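Local coordinates for protein agarase (Pseudoalteromonas fuliginea, PDB 6XJ9) that probably hydrolyses glycosidic bonds of agarose as a family 50 glycoside hydrolase from a marine bacterium, at residues D224-N229 against S738-P743; F669-S674 against A712-Y717; S676-P681 against Y717-I722; A687-R692 against N731-F736. All blocks are in the same frame, centred on the assembly; numbering follows the deposited sequence.

Contact 1: residues D224-N229 against S738-P743; sequences DEFGQN and SVTDRP
Thr740 and Gln228 meet with their side chains at about a right angle, the Thr740 methyl set against the end of the glutamine amide. CG2 of Thr740 lies 3.5 Å from OE1 of Gln228 and 3.6 Å from CB of Phe226, so that one methyl touches both residues. The threonine hydroxyl faces a water, which Thr740 OG1 approaches to 2.9 Å and which donates to Gln228 OE1 at 2.7 Å, so the polar link across the contact is water-mediated. Val739 comes in beside the threonine: its CG1 methyl rests on the backbone, 3.5 Å from the carbonyl O of Gly227. CG1 also lies 4.0 Å from CG of Gln228, the two side chains meeting at a slant. The glutamine chain is extended beyond CG (chi2 178°), and its NE2 bonds to the syn lone pair of Asp224 OD2 at 2.9 Å as well as to Val238 O. Asp224 OD1 in turn accepts from the backbone N of Phe226, an Asx turn, and from that of Gln228, the two donors arriving on opposite faces of the carboxylate. Were Gln228 cut back to an alanine, Asp224 OD2, Val238 O and the bridging water would probably all lose their amide partner. Both segments contain type I beta turns, and they meet beside helix 397-406, which contacts Phe226, Val739 and Thr740, while helix 242-252 reaches Thr740 through Leu244.

Contact 2: residues F669-S674 against A712-Y717; sequences FHVGSS and AHWFQY
Phe669 and Trp714 form a T-shaped aromatic pair: the six-membered ring of the tryptophan turns its edge to the face of the phenylalanine, with ring centroids 5.3 Å apart and planes at 86°. Trp714 CE3 makes the closest approach, 3.6 Å from CE2 of Phe669. A CH-pi contact occupies a face of the same indole, where CA of His670 stands 3.9 Å from the centroid of the six-membered ring. With chi1 at 168°, Trp714 projects its indole beside its own carbonyl carbon and across to segment 669-674, where CH2 ends 3.2 Å from Val671 N. These contacts lie where the neighbouring parallel strands 664-666 and 709-714 of a mixed sheet run out into loops, consistent with the (beta/alpha)8-type catalytic domain of GH50 enzymes. The polar link is between backbones: Phe715 N donates to Phe669 O at 3.0 Å, nearly straight at 164°. Just beyond, the peptide bond before Gln716 is cis. Apolar packing completes the contact, with Phe669 CE1 4.0 Å from the methyl of Ala712. Helix 689-704 lies against this side through Met700, and Tyr699 stacks on Phe669. The indole NE1 has its main partner in Val734 O, while His670 NE2 is bonded to Leu683 N.

Contact 3: residues S676-P681 against Y717-I722; sequences SGLFHP and YIDSPI
Ile722 holds CG1 anti to its backbone N (chi1 -175°) and CD1 in line beyond it (chi2 172°), an extended arm that reaches the CD2-CE2 side of the Phe679 ring, which is swung towards it with CG anti to its carbonyl carbon (chi1 -59°). CD1 of Ile722 ends 3.3 Å from CE2 of Phe679, and also nears Gly677 O. Leu678 divides its two methyls between Ile722 and Asp719: CD2 packs 3.7 Å from CB of Ile722, whereas CD1 lies 3.8 Å from CG of Asp719. Both segments are irregular loops, one following strand 664-666 and the other strand 709-714, so the contact joins the loops that continue two adjacent parallel strands. A water spans the backbones, accepting from Phe679 N at 2.8 Å and donating to Ile722 O at 3.1 Å. Replacing the Phe679 ring by the methyl of an alanine is likely to leave CG1 and CD1 of Ile722 without their aromatic neighbour and to open a gap beside them. The Asp719 carboxylate is bonded to Tyr744 OH through OD2.

Contact 4: residues A687-R692 against N731-F736; sequences ANQQDR and NYNVGF
A polar, buried contact joins the first turn of helix 689-704 to the loop between strand 709-714 and helix 745-763, and Arg692 and Asn733 are at its centre. The arginine chain is extended from CG to NE, with CG anti to the backbone N (chi1 -170°), and reaches from the helix to the loop backbone. There NH2 donates to Gly735 O at 2.8 Å, from above the plane of that carbonyl; NH1 adds a weak bond to the same oxygen. The Asn733 amide comes from the opposite direction and sets its OD1 over the centre of the guanidinium, 3.3 Å above the plane, with the two flat groups inclined at 39°. Gln689 touches both: NE2 gives a weak bond to Asn733 OD1 at 3.3 Å, and OE1 accepts a hydrogen bond from Arg692 NH1 at 2.9 Å on an in-plane lone pair. This second grip probably helps fix the rotation of the guanidinium. Val671 O receives Arg692 NE, Tyr744 makes a cation-pi contact with the arginine, Asp719 OD1 accepts from Asn733 ND2 and Gly735 N, and Asn733 OD1 also accepts from Ser673 N. On the loop side, Asn733 is the centre of an inverse gamma turn. The helix itself starts with a classical N-cap, in which OD1 of Asn688 accepts from the backbone N of Asp691 at 2.9 Å.

All four contacts are largely buried. Contact 2 lies nearest the middle of the chain, about 9 Å between centres, with all its touching residues buried; contact 1, at about 22 Å, and contact 3 include partly exposed ones. Contacts 2 and 3 join the loop after strand 664-666 to strand 709-714 (contact 2) or to the loop that follows it (contact 3), and share Tyr717; aromatic edge-to-face packing gives way to aliphatic packing and a water. Contact 4 instead brings in helix 689-704, relies on guanidinium and amide groups, and has bonded boundaries with contacts 2 and 3. In contact 1 two beta turns meet through methyl packing and a water; a probable hydrogen bond, Asn229 ND2 to Gly677 O, joins it to contact 3.

Contact 1: residues D224-N229 against S738-P743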
loop_
_atom_site.group_PDB
_atom_site.type_symbol
_atom_site.label_atom_id
_atom_site.label_comp_id
_atom_site.label_asym_id
_atom_site.label_seq_id
_atom_site.Cartn_x
_atom_site.Cartn_y
_atom_site.Cartn_z
ATOM N N ASP A 224 -10.529 -3.323 23.022
ATOM C CA ASP A 224 -9.648 -2.682 23.999
ATOM C C ASP A 224 -10.227 -1.327 24.400
ATOM O O ASP A 224 -11.353 -1.000 24.028
ATOM C CB ASP A 224 -8.188 -2.609 23.539
ATOM C CG ASP A 224 -7.924 -1.593 22.435
ATOM O OD1 ASP A 224 -8.778 -0.716 22.217
ATOM O OD2 ASP A 224 -6.875 -1.690 21.791
ATOM N N GLU A 225 -9.448 -0.538 25.157
ATOM C CA GLU A 225 -9.968 0.689 25.744
ATOM C C GLU A 225 -10.097 1.781 24.683
ATOM O O GLU A 225 -10.712 2.812 24.951
ATOM C CB GLU A 225 -9.107 1.160 26.925
ATOM C CG GLU A 225 -7.771 1.753 26.512
ATOM C CD GLU A 225 -6.628 0.755 26.452
ATOM O OE1 GLU A 225 -6.900 -0.437 26.163
ATOM O OE2 GLU A 225 -5.463 1.164 26.700
ATOM N N PHE A 226 -9.495 1.551 23.502
ATOM C CA PHE A 226 -9.535 2.512 22.403
ATOM C C PHE A 226 -10.619 2.130 21.391
ATOM O O PHE A 226 -10.788 2.800 20.371
ATOM C CB PHE A 226 -8.173 2.622 21.717
ATOM C CG PHE A 226 -7.044 3.073 22.613
ATOM C CD1 PHE A 226 -7.004 4.368 23.116
ATOM C CD2 PHE A 226 -6.034 2.192 22.973
ATOM C CE1 PHE A 226 -5.968 4.774 23.948
ATOM C CE2 PHE A 226 -4.997 2.597 23.808
ATOM C CZ PHE A 226 -4.968 3.886 24.298
ATOM N N GLY A 227 -11.344 1.047 21.692
ATOM C CA GLY A 227 -12.360 0.508 20.802
ATOM C C GLY A 227 -11.752 -0.306 19.663
ATOM O O GLY A 227 -12.392 -0.484 18.629
ATOM N N GLN A 228 -10.528 -0.809 19.876
ATOM C CA GLN A 228 -9.805 -1.554 18.855
ATOM C C GLN A 228 -9.944 -3.050 19.114
ATOM O O GLN A 228 -10.367 -3.463 20.190
ATOM C CB GLN A 228 -8.323 -1.165 18.828
ATOM C CG GLN A 228 -8.058 0.328 18.632
ATOM C CD GLN A 228 -6.572 0.608 18.675
ATOM O OE1 GLN A 228 -5.983 1.116 17.719
ATOM N NE2 GLN A 228 -5.937 0.235 19.777
ATOM N N ASN A 229 -9.617 -3.844 18.092
ATOM C CA ASN A 229 -9.459 -5.281 18.198
ATOM C C ASN A 229 -8.361 -5.533 19.236
ATOM O O ASN A 229 -7.199 -5.213 18.992
ATOM C CB ASN A 229 -9.089 -5.844 16.825
ATOM C CG ASN A 229 -9.045 -7.354 16.736
ATOM O OD1 ASN A 229 -8.629 -8.025 17.674
ATOM N ND2 ASN A 229 -9.410 -7.895 15.580
ATOM N N SER A 738 -9.819 5.209 11.183
ATOM C CA SER A 738 -10.110 4.192 12.187
ATOM C C SER A 738 -10.765 4.813 13.418
ATOM O O SER A 738 -10.917 6.028 13.512
ATOM C CB SER A 738 -8.842 3.458 12.579
ATOM O OG SER A 738 -8.029 4.290 13.404
ATOM N N VAL A 739 -11.116 3.957 14.389
ATOM C CA VAL A 739 -11.761 4.361 15.626
ATOM C C VAL A 739 -10.831 5.230 16.488
ATOM O O VAL A 739 -11.303 5.913 17.394
ATOM C CB VAL A 739 -12.226 3.106 16.394
ATOM C CG1 VAL A 739 -11.052 2.229 16.820
ATOM C CG2 VAL A 739 -13.099 3.442 17.584
ATOM N N THR A 740 -9.515 5.164 16.265
ATOM C CA THR A 740 -8.573 5.995 17.013
ATOM C C THR A 740 -8.195 7.264 16.231
ATOM O O THR A 740 -7.185 7.907 16.537
ATOM C CB THR A 740 -7.313 5.217 17.426
ATOM O OG1 THR A 740 -6.721 4.628 16.268
ATOM C CG2 THR A 740 -7.571 4.160 18.480
ATOM N N ASP A 741 -9.012 7.632 15.227
ATOM C CA ASP A 741 -8.846 8.872 14.476
ATOM C C ASP A 741 -7.533 8.849 13.691
ATOM O O ASP A 741 -6.933 9.898 13.439
ATOM C CB ASP A 741 -9.024 10.119 15.354
ATOM C CG ASP A 741 -9.121 11.433 14.576
ATOM O OD1 ASP A 741 -10.093 11.598 13.810
ATOM O OD2 ASP A 741 -8.233 12.303 14.765
ATOM N N ARG A 742 -7.125 7.648 13.253
ATOM C CA ARG A 742 -6.007 7.549 12.334
ATOM C C ARG A 742 -6.530 7.320 10.919
ATOM O O ARG A 742 -7.071 6.255 10.628
ATOM C CB ARG A 742 -5.067 6.400 12.711
ATOM C CG ARG A 742 -4.346 6.593 14.038
ATOM C CD ARG A 742 -3.394 5.453 14.378
ATOM N NE ARG A 742 -2.334 5.926 15.263
ATOM C CZ ARG A 742 -1.281 5.214 15.643
ATOM N NH1 ARG A 742 -1.160 3.958 15.255
ATOM N NH2 ARG A 742 -0.366 5.757 16.435
ATOM N N PRO A 743 -6.315 8.281 9.987
ATOM C CA PRO A 743 -6.619 8.052 8.576
ATOM C C PRO A 743 -5.882 6.817 8.058
ATOM O O PRO A 743 -4.719 6.586 8.387
ATOM C CB PRO A 743 -6.092 9.333 7.900
ATOM C CG PRO A 743 -6.180 10.374 8.997
ATOM C CD PRO A 743 -5.752 9.621 10.239
HETATM O O HOH W 1 -7.370 1.905 15.484
#

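Contact 2: residues F669-S674 against A712-Y717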
loop_
_atom_site.group_PDB
_atom_site.type_symbol
_atom_site.label_atom_id
_atom_site.label_comp_id
_atom_site.label_asym_id
_atom_site.label_seq_id
_atom_site.Cartn_x
_atom_site.Cartn_y
_atom_site.Cartn_z
ATOM N N PHE A 669 -20.664 4.479 -1.643
ATOM C CA PHE A 669 -19.920 3.318 -2.099
ATOM C C PHE A 669 -18.798 3.094 -1.089
ATOM O O PHE A 669 -18.439 4.018 -0.361
ATOM C CB PHE A 669 -19.346 3.539 -3.506
ATOM C CG PHE A 669 -18.094 4.376 -3.572
ATOM C CD1 PHE A 669 -18.162 5.763 -3.523
ATOM C CD2 PHE A 669 -16.843 3.786 -3.669
ATOM C CE1 PHE A 669 -17.018 6.542 -3.590
ATOM C CE2 PHE A 669 -15.694 4.565 -3.715
ATOM C CZ PHE A 669 -15.775 5.945 -3.687
ATOM N N HIS A 670 -18.281 1.862 -1.015
ATOM C CA HIS A 670 -17.177 1.592 -0.110
ATOM C C HIS A 670 -16.487 0.295 -0.497
ATOM O O HIS A 670 -17.049 -0.550 -1.182
ATOM C CB HIS A 670 -17.615 1.552 1.367
ATOM C CG HIS A 670 -17.797 0.172 1.899
ATOM N ND1 HIS A 670 -16.795 -0.489 2.619
ATOM C CD2 HIS A 670 -18.852 -0.670 1.837
ATOM C CE1 HIS A 670 -17.230 -1.685 2.963
ATOM N NE2 HIS A 670 -18.507 -1.815 2.504
ATOM N N VAL A 671 -15.238 0.189 -0.046
ATOM C CA VAL A 671 -14.472 -1.038 -0.118
ATOM C C VAL A 671 -13.845 -1.220 1.259
ATOM O O VAL A 671 -13.432 -0.248 1.883
ATOM C CB VAL A 671 -13.384 -0.977 -1.205
ATOM C CG1 VAL A 671 -12.739 -2.338 -1.431
ATOM C CG2 VAL A 671 -13.878 -0.387 -2.521
ATOM N N GLY A 672 -13.789 -2.473 1.715
ATOM C CA GLY A 672 -13.272 -2.794 3.036
ATOM C C GLY A 672 -12.310 -3.973 2.940
ATOM O O GLY A 672 -12.285 -4.649 1.912
ATOM N N SER A 673 -11.510 -4.174 3.994
ATOM C CA SER A 673 -10.611 -5.317 4.082
ATOM C C SER A 673 -10.445 -5.779 5.527
ATOM O O SER A 673 -10.520 -4.979 6.460
ATOM C CB SER A 673 -9.279 -5.032 3.481
ATOM O OG SER A 673 -8.590 -6.268 3.304
ATOM N N SER A 674 -10.155 -7.076 5.692
ATOM C CA SER A 674 -10.070 -7.681 7.011
ATOM C C SER A 674 -8.776 -7.303 7.738
ATOM O O SER A 674 -8.682 -7.448 8.955
ATOM C CB SER A 674 -10.232 -9.167 6.903
ATOM O OG SER A 674 -11.563 -9.467 6.521
ATOM N N ALA A 712 -19.145 11.325 -6.607
ATOM C CA ALA A 712 -19.452 10.179 -5.767
ATOM C C ALA A 712 -18.989 10.480 -4.349
ATOM O O ALA A 712 -17.932 11.077 -4.153
ATOM C CB ALA A 712 -18.755 8.948 -6.298
ATOM N N HIS A 713 -19.787 10.038 -3.375
ATOM C CA HIS A 713 -19.443 10.182 -1.974
ATOM C C HIS A 713 -19.197 8.797 -1.364
ATOM O O HIS A 713 -19.963 7.860 -1.592
ATOM C CB HIS A 713 -20.535 10.970 -1.244
ATOM C CG HIS A 713 -20.601 12.430 -1.559
ATOM N ND1 HIS A 713 -21.798 13.060 -1.874
ATOM C CD2 HIS A 713 -19.643 13.384 -1.593
ATOM C CE1 HIS A 713 -21.576 14.339 -2.103
ATOM N NE2 HIS A 713 -20.253 14.570 -1.946
ATOM N N TRP A 714 -18.116 8.697 -0.581
ATOM C CA TRP A 714 -17.685 7.487 0.098
ATOM C C TRP A 714 -18.434 7.329 1.418
ATOM O O TRP A 714 -18.510 8.259 2.225
ATOM C CB TRP A 714 -16.166 7.591 0.352
ATOM C CG TRP A 714 -15.636 6.545 1.282
ATOM C CD1 TRP A 714 -15.699 6.537 2.646
ATOM C CD2 TRP A 714 -14.991 5.316 0.903
ATOM N NE1 TRP A 714 -15.098 5.406 3.143
ATOM C CE2 TRP A 714 -14.672 4.632 2.094
ATOM C CE3 TRP A 714 -14.642 4.743 -0.326
ATOM C CZ2 TRP A 714 -14.013 3.402 2.089
ATOM C CZ3 TRP A 714 -13.997 3.524 -0.332
ATOM C CH2 TRP A 714 -13.695 2.866 0.860
ATOM N N PHE A 715 -18.973 6.133 1.655
ATOM C CA PHE A 715 -19.573 5.804 2.944
ATOM C C PHE A 715 -18.598 4.930 3.735
ATOM O O PHE A 715 -18.434 3.760 3.407
ATOM C CB PHE A 715 -20.912 5.080 2.737
ATOM C CG PHE A 715 -21.733 4.859 3.989
ATOM C CD1 PHE A 715 -21.466 3.797 4.845
ATOM C CD2 PHE A 715 -22.797 5.697 4.299
ATOM C CE1 PHE A 715 -22.226 3.591 5.988
ATOM C CE2 PHE A 715 -23.548 5.498 5.451
ATOM C CZ PHE A 715 -23.267 4.443 6.293
ATOM N N GLN A 716 -17.982 5.447 4.815
ATOM C CA GLN A 716 -18.254 6.696 5.511
ATOM C C GLN A 716 -16.933 7.166 6.146
ATOM O O GLN A 716 -15.876 6.608 5.877
ATOM C CB GLN A 716 -19.337 6.452 6.574
ATOM C CG GLN A 716 -18.895 5.504 7.687
ATOM C CD GLN A 716 -19.917 5.117 8.731
ATOM O OE1 GLN A 716 -21.056 5.559 8.733
ATOM N NE2 GLN A 716 -19.522 4.241 9.636
ATOM N N TYR A 717 -16.997 8.177 7.014
ATOM C CA TYR A 717 -15.807 8.841 7.528
ATOM C C TYR A 717 -15.019 7.910 8.441
ATOM O O TYR A 717 -13.814 7.694 8.255
ATOM C CB TYR A 717 -16.206 10.131 8.260
ATOM C CG TYR A 717 -15.074 11.044 8.687
ATOM C CD1 TYR A 717 -13.827 11.017 8.075
ATOM C CD2 TYR A 717 -15.286 11.991 9.682
ATOM C CE1 TYR A 717 -12.800 11.867 8.474
ATOM C CE2 TYR A 717 -14.276 12.844 10.097
ATOM C CZ TYR A 717 -13.036 12.787 9.486
ATOM O OH TYR A 717 -12.064 13.644 9.905
#

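Contact 3: residues S676-P681 against Y717-I722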
loop_
_atom_site.group_PDB
_atom_site.type_symbol
_atom_site.label_atom_id
_atom_site.label_comp_id
_atom_site.label_asym_id
_atom_site.label_seq_id
_atom_site.Cartn_x
_atom_site.Cartn_y
_atom_site.Cartn_z
ATOM N N SER A 676 -7.808 -4.527 8.432
ATOM C CA SER A 676 -8.105 -3.402 9.308
ATOM C C SER A 676 -8.275 -3.861 10.758
ATOM O O SER A 676 -8.284 -3.045 11.686
ATOM C CB SER A 676 -9.346 -2.687 8.836
ATOM O OG SER A 676 -10.479 -3.533 8.979
ATOM N N GLY A 677 -8.446 -5.173 10.952
ATOM C CA GLY A 677 -8.673 -5.719 12.281
ATOM C C GLY A 677 -10.148 -5.706 12.664
ATOM O O GLY A 677 -10.492 -5.999 13.808
ATOM N N LEU A 678 -11.019 -5.342 11.710
ATOM C CA LEU A 678 -12.452 -5.471 11.911
ATOM C C LEU A 678 -12.901 -6.847 11.431
ATOM O O LEU A 678 -12.237 -7.468 10.603
ATOM C CB LEU A 678 -13.202 -4.359 11.167
ATOM C CG LEU A 678 -12.950 -2.930 11.668
ATOM C CD1 LEU A 678 -14.006 -1.983 11.125
ATOM C CD2 LEU A 678 -12.945 -2.873 13.189
ATOM N N PHE A 679 -14.054 -7.295 11.934
ATOM C CA PHE A 679 -14.532 -8.655 11.711
ATOM C C PHE A 679 -15.407 -8.755 10.464
ATOM O O PHE A 679 -15.894 -9.841 10.146
ATOM C CB PHE A 679 -15.298 -9.146 12.939
ATOM C CG PHE A 679 -14.436 -9.127 14.173
ATOM C CD1 PHE A 679 -13.236 -9.823 14.196
ATOM C CD2 PHE A 679 -14.788 -8.357 15.271
ATOM C CE1 PHE A 679 -12.418 -9.781 15.314
ATOM C CE2 PHE A 679 -13.975 -8.330 16.393
ATOM C CZ PHE A 679 -12.796 -9.041 16.412
ATOM N N HIS A 680 -15.601 -7.620 9.778
ATOM C CA HIS A 680 -16.423 -7.574 8.582
ATOM C C HIS A 680 -15.814 -6.556 7.628
ATOM O O HIS A 680 -15.708 -5.373 7.961
ATOM C CB HIS A 680 -17.872 -7.224 8.948
ATOM C CG HIS A 680 -18.880 -7.585 7.908
ATOM N ND1 HIS A 680 -18.651 -7.403 6.557
ATOM C CD2 HIS A 680 -20.130 -8.077 8.016
ATOM C CE1 HIS A 680 -19.711 -7.791 5.877
ATOM N NE2 HIS A 680 -20.621 -8.222 6.750
ATOM N N PRO A 681 -15.330 -6.991 6.442
ATOM C CA PRO A 681 -14.788 -6.055 5.462
ATOM C C PRO A 681 -15.877 -5.156 4.878
ATOM O O PRO A 681 -15.586 -4.056 4.413
ATOM C CB PRO A 681 -14.126 -6.955 4.409
ATOM C CG PRO A 681 -14.822 -8.290 4.547
ATOM C CD PRO A 681 -15.272 -8.392 5.991
ATOM N N TYR A 717 -16.997 8.177 7.014
ATOM C CA TYR A 717 -15.807 8.841 7.528
ATOM C C TYR A 717 -15.019 7.910 8.441
ATOM O O TYR A 717 -13.814 7.694 8.255
ATOM C CB TYR A 717 -16.206 10.131 8.260
ATOM C CG TYR A 717 -15.074 11.044 8.687
ATOM C CD1 TYR A 717 -13.827 11.017 8.075
ATOM C CD2 TYR A 717 -15.286 11.991 9.682
ATOM C CE1 TYR A 717 -12.800 11.867 8.474
ATOM C CE2 TYR A 717 -14.276 12.844 10.097
ATOM C CZ TYR A 717 -13.036 12.787 9.486
ATOM O OH TYR A 717 -12.064 13.644 9.905
ATOM N N ILE A 718 -15.734 7.396 9.439
ATOM C CA ILE A 718 -15.207 6.616 10.544
ATOM C C ILE A 718 -15.641 5.167 10.362
ATOM O O ILE A 718 -16.792 4.917 9.999
ATOM C CB ILE A 718 -15.789 7.171 11.856
ATOM C CG1 ILE A 718 -15.500 8.667 11.993
ATOM C CG2 ILE A 718 -15.287 6.373 13.053
ATOM C CD1 ILE A 718 -16.583 9.449 12.703
ATOM N N ASP A 719 -14.724 4.228 10.634
ATOM C CA ASP A 719 -15.076 2.816 10.687
ATOM C C ASP A 719 -16.271 2.626 11.618
ATOM O O ASP A 719 -16.412 3.317 12.635
ATOM C CB ASP A 719 -13.955 1.956 11.278
ATOM C CG ASP A 719 -12.871 1.533 10.316
ATOM O OD1 ASP A 719 -13.177 1.315 9.135
ATOM O OD2 ASP A 719 -11.718 1.370 10.780
ATOM N N SER A 720 -17.136 1.668 11.269
ATOM C CA SER A 720 -18.213 1.293 12.168
ATOM C C SER A 720 -17.584 0.706 13.429
ATOM O O SER A 720 -16.474 0.188 13.348
ATOM C CB SER A 720 -19.129 0.303 11.507
ATOM O OG SER A 720 -20.022 0.966 10.621
ATOM N N PRO A 721 -18.226 0.797 14.623
ATOM C CA PRO A 721 -17.719 0.108 15.809
ATOM C C PRO A 721 -17.440 -1.355 15.495
ATOM O O PRO A 721 -18.163 -1.982 14.717
ATOM C CB PRO A 721 -18.856 0.244 16.825
ATOM C CG PRO A 721 -19.518 1.554 16.418
ATOM C CD PRO A 721 -19.445 1.572 14.902
ATOM N N ILE A 722 -16.379 -1.886 16.104
ATOM C CA ILE A 722 -15.997 -3.267 15.868
ATOM C C ILE A 722 -17.097 -4.205 16.368
ATOM O O ILE A 722 -17.239 -5.305 15.842
ATOM C CB ILE A 722 -14.609 -3.572 16.476
ATOM C CG1 ILE A 722 -14.123 -4.985 16.150
ATOM C CG2 ILE A 722 -14.589 -3.293 17.966
ATOM C CD1 ILE A 722 -12.689 -5.263 16.572
HETATM O O HOH W 2 -15.918 -5.494 13.025
#

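Contact 4: residues A687-R692 against N731-F736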
loop_
_atom_site.group_PDB
_atom_site.type_symbol
_atom_site.label_atom_id
_atom_site.label_comp_id
_atom_site.label_asym_id
_atom_site.label_seq_id
_atom_site.Cartn_x
_atom_site.Cartn_y
_atom_site.Cartn_z
ATOM N N ALA A 687 -8.208 -7.294 -0.760
ATOM C CA ALA A 687 -7.230 -8.222 -0.208
ATOM C C ALA A 687 -6.534 -7.655 1.032
ATOM O O ALA A 687 -6.116 -8.414 1.904
ATOM C CB ALA A 687 -6.230 -8.580 -1.276
ATOM N N ASN A 688 -6.408 -6.325 1.085
ATOM C CA ASN A 688 -5.675 -5.609 2.122
ATOM C C ASN A 688 -5.875 -4.110 1.882
ATOM O O ASN A 688 -6.585 -3.720 0.953
ATOM C CB ASN A 688 -4.190 -6.001 2.123
ATOM C CG ASN A 688 -3.526 -5.841 0.772
ATOM O OD1 ASN A 688 -3.709 -4.832 0.108
ATOM N ND2 ASN A 688 -2.721 -6.813 0.366
ATOM N N GLN A 689 -5.238 -3.272 2.707
ATOM C CA GLN A 689 -5.456 -1.834 2.644
ATOM C C GLN A 689 -5.009 -1.285 1.293
ATOM O O GLN A 689 -5.656 -0.375 0.779
ATOM C CB GLN A 689 -4.806 -1.097 3.823
ATOM C CG GLN A 689 -5.592 -1.226 5.123
ATOM C CD GLN A 689 -7.033 -0.779 4.975
ATOM O OE1 GLN A 689 -7.330 0.346 4.570
ATOM N NE2 GLN A 689 -7.952 -1.648 5.367
ATOM N N GLN A 690 -3.912 -1.831 0.735
ATOM C CA GLN A 690 -3.346 -1.353 -0.526
ATOM C C GLN A 690 -4.281 -1.683 -1.685
ATOM O O GLN A 690 -4.477 -0.876 -2.585
ATOM C CB GLN A 690 -1.982 -1.989 -0.839
ATOM C CG GLN A 690 -0.796 -1.259 -0.229
ATOM N N ASP A 691 -4.834 -2.892 -1.663
ATOM C CA ASP A 691 -5.794 -3.323 -2.668
ATOM C C ASP A 691 -7.063 -2.485 -2.539
ATOM O O ASP A 691 -7.672 -2.111 -3.545
ATOM C CB ASP A 691 -6.097 -4.812 -2.507
ATOM C CG ASP A 691 -6.896 -5.387 -3.659
ATOM O OD1 ASP A 691 -6.594 -5.042 -4.837
ATOM O OD2 ASP A 691 -7.789 -6.189 -3.377
ATOM N N ARG A 692 -7.426 -2.192 -1.285
ATOM C CA ARG A 692 -8.602 -1.413 -0.942
ATOM C C ARG A 692 -8.505 -0.041 -1.604
ATOM O O ARG A 692 -9.466 0.414 -2.227
ATOM C CB ARG A 692 -8.721 -1.299 0.581
ATOM C CG ARG A 692 -10.037 -0.714 1.073
ATOM C CD ARG A 692 -9.885 -0.335 2.537
ATOM N NE ARG A 692 -11.105 0.190 3.127
ATOM C CZ ARG A 692 -11.147 1.029 4.149
ATOM N NH1 ARG A 692 -10.024 1.439 4.723
ATOM N NH2 ARG A 692 -12.321 1.438 4.606
ATOM N N ASN A 731 -20.820 -3.693 11.327
ATOM C CA ASN A 731 -19.499 -3.615 11.950
ATOM C C ASN A 731 -18.396 -3.659 10.894
ATOM O O ASN A 731 -17.391 -4.347 11.077
ATOM C CB ASN A 731 -19.301 -4.659 13.064
ATOM C CG ASN A 731 -19.413 -6.107 12.623
ATOM O OD1 ASN A 731 -20.017 -6.405 11.591
ATOM N ND2 ASN A 731 -18.826 -7.018 13.398
ATOM N N TYR A 732 -18.565 -2.867 9.825
ATOM C CA TYR A 732 -17.742 -2.951 8.624
ATOM C C TYR A 732 -16.550 -1.998 8.660
ATOM O O TYR A 732 -16.622 -0.927 9.261
ATOM C CB TYR A 732 -18.507 -2.422 7.407
ATOM C CG TYR A 732 -19.803 -3.099 7.043
ATOM C CD1 TYR A 732 -20.138 -4.349 7.544
ATOM C CD2 TYR A 732 -20.659 -2.519 6.115
ATOM C CE1 TYR A 732 -21.312 -4.979 7.171
ATOM C CE2 TYR A 732 -21.840 -3.142 5.732
ATOM C CZ TYR A 732 -22.164 -4.381 6.261
ATOM O OH TYR A 732 -23.321 -5.009 5.893
ATOM N N ASN A 733 -15.503 -2.364 7.906
ATOM C CA ASN A 733 -14.396 -1.492 7.539
ATOM C C ASN A 733 -14.832 -0.525 6.432
ATOM O O ASN A 733 -14.407 -0.666 5.283
ATOM C CB ASN A 733 -13.144 -2.318 7.185
ATOM C CG ASN A 733 -11.942 -1.518 6.708
ATOM O OD1 ASN A 733 -11.235 -1.934 5.786
ATOM N ND2 ASN A 733 -11.656 -0.392 7.344
ATOM N N VAL A 734 -15.649 0.476 6.800
ATOM C CA VAL A 734 -16.176 1.480 5.880
ATOM C C VAL A 734 -15.450 2.822 6.044
ATOM O O VAL A 734 -15.705 3.765 5.298
ATOM C CB VAL A 734 -17.700 1.680 6.054
ATOM C CG1 VAL A 734 -18.537 0.566 5.431
ATOM C CG2 VAL A 734 -18.097 1.912 7.504
ATOM N N GLY A 735 -14.573 2.937 7.045
ATOM C CA GLY A 735 -13.986 4.225 7.396
ATOM C C GLY A 735 -12.823 4.627 6.490
ATOM O O GLY A 735 -12.009 3.787 6.104
ATOM N N PHE A 736 -12.750 5.931 6.178
ATOM C CA PHE A 736 -11.517 6.555 5.707
ATOM C C PHE A 736 -10.509 6.678 6.852
ATOM O O PHE A 736 -9.300 6.787 6.607
ATOM C CB PHE A 736 -11.806 7.898 5.024
ATOM C CG PHE A 736 -11.438 7.932 3.560
ATOM C CD1 PHE A 736 -10.367 8.688 3.112
ATOM C CD2 PHE A 736 -12.134 7.171 2.634
ATOM C CE1 PHE A 736 -10.013 8.698 1.771
ATOM C CE2 PHE A 736 -11.784 7.184 1.294
ATOM C CZ PHE A 736 -10.722 7.948 0.863
#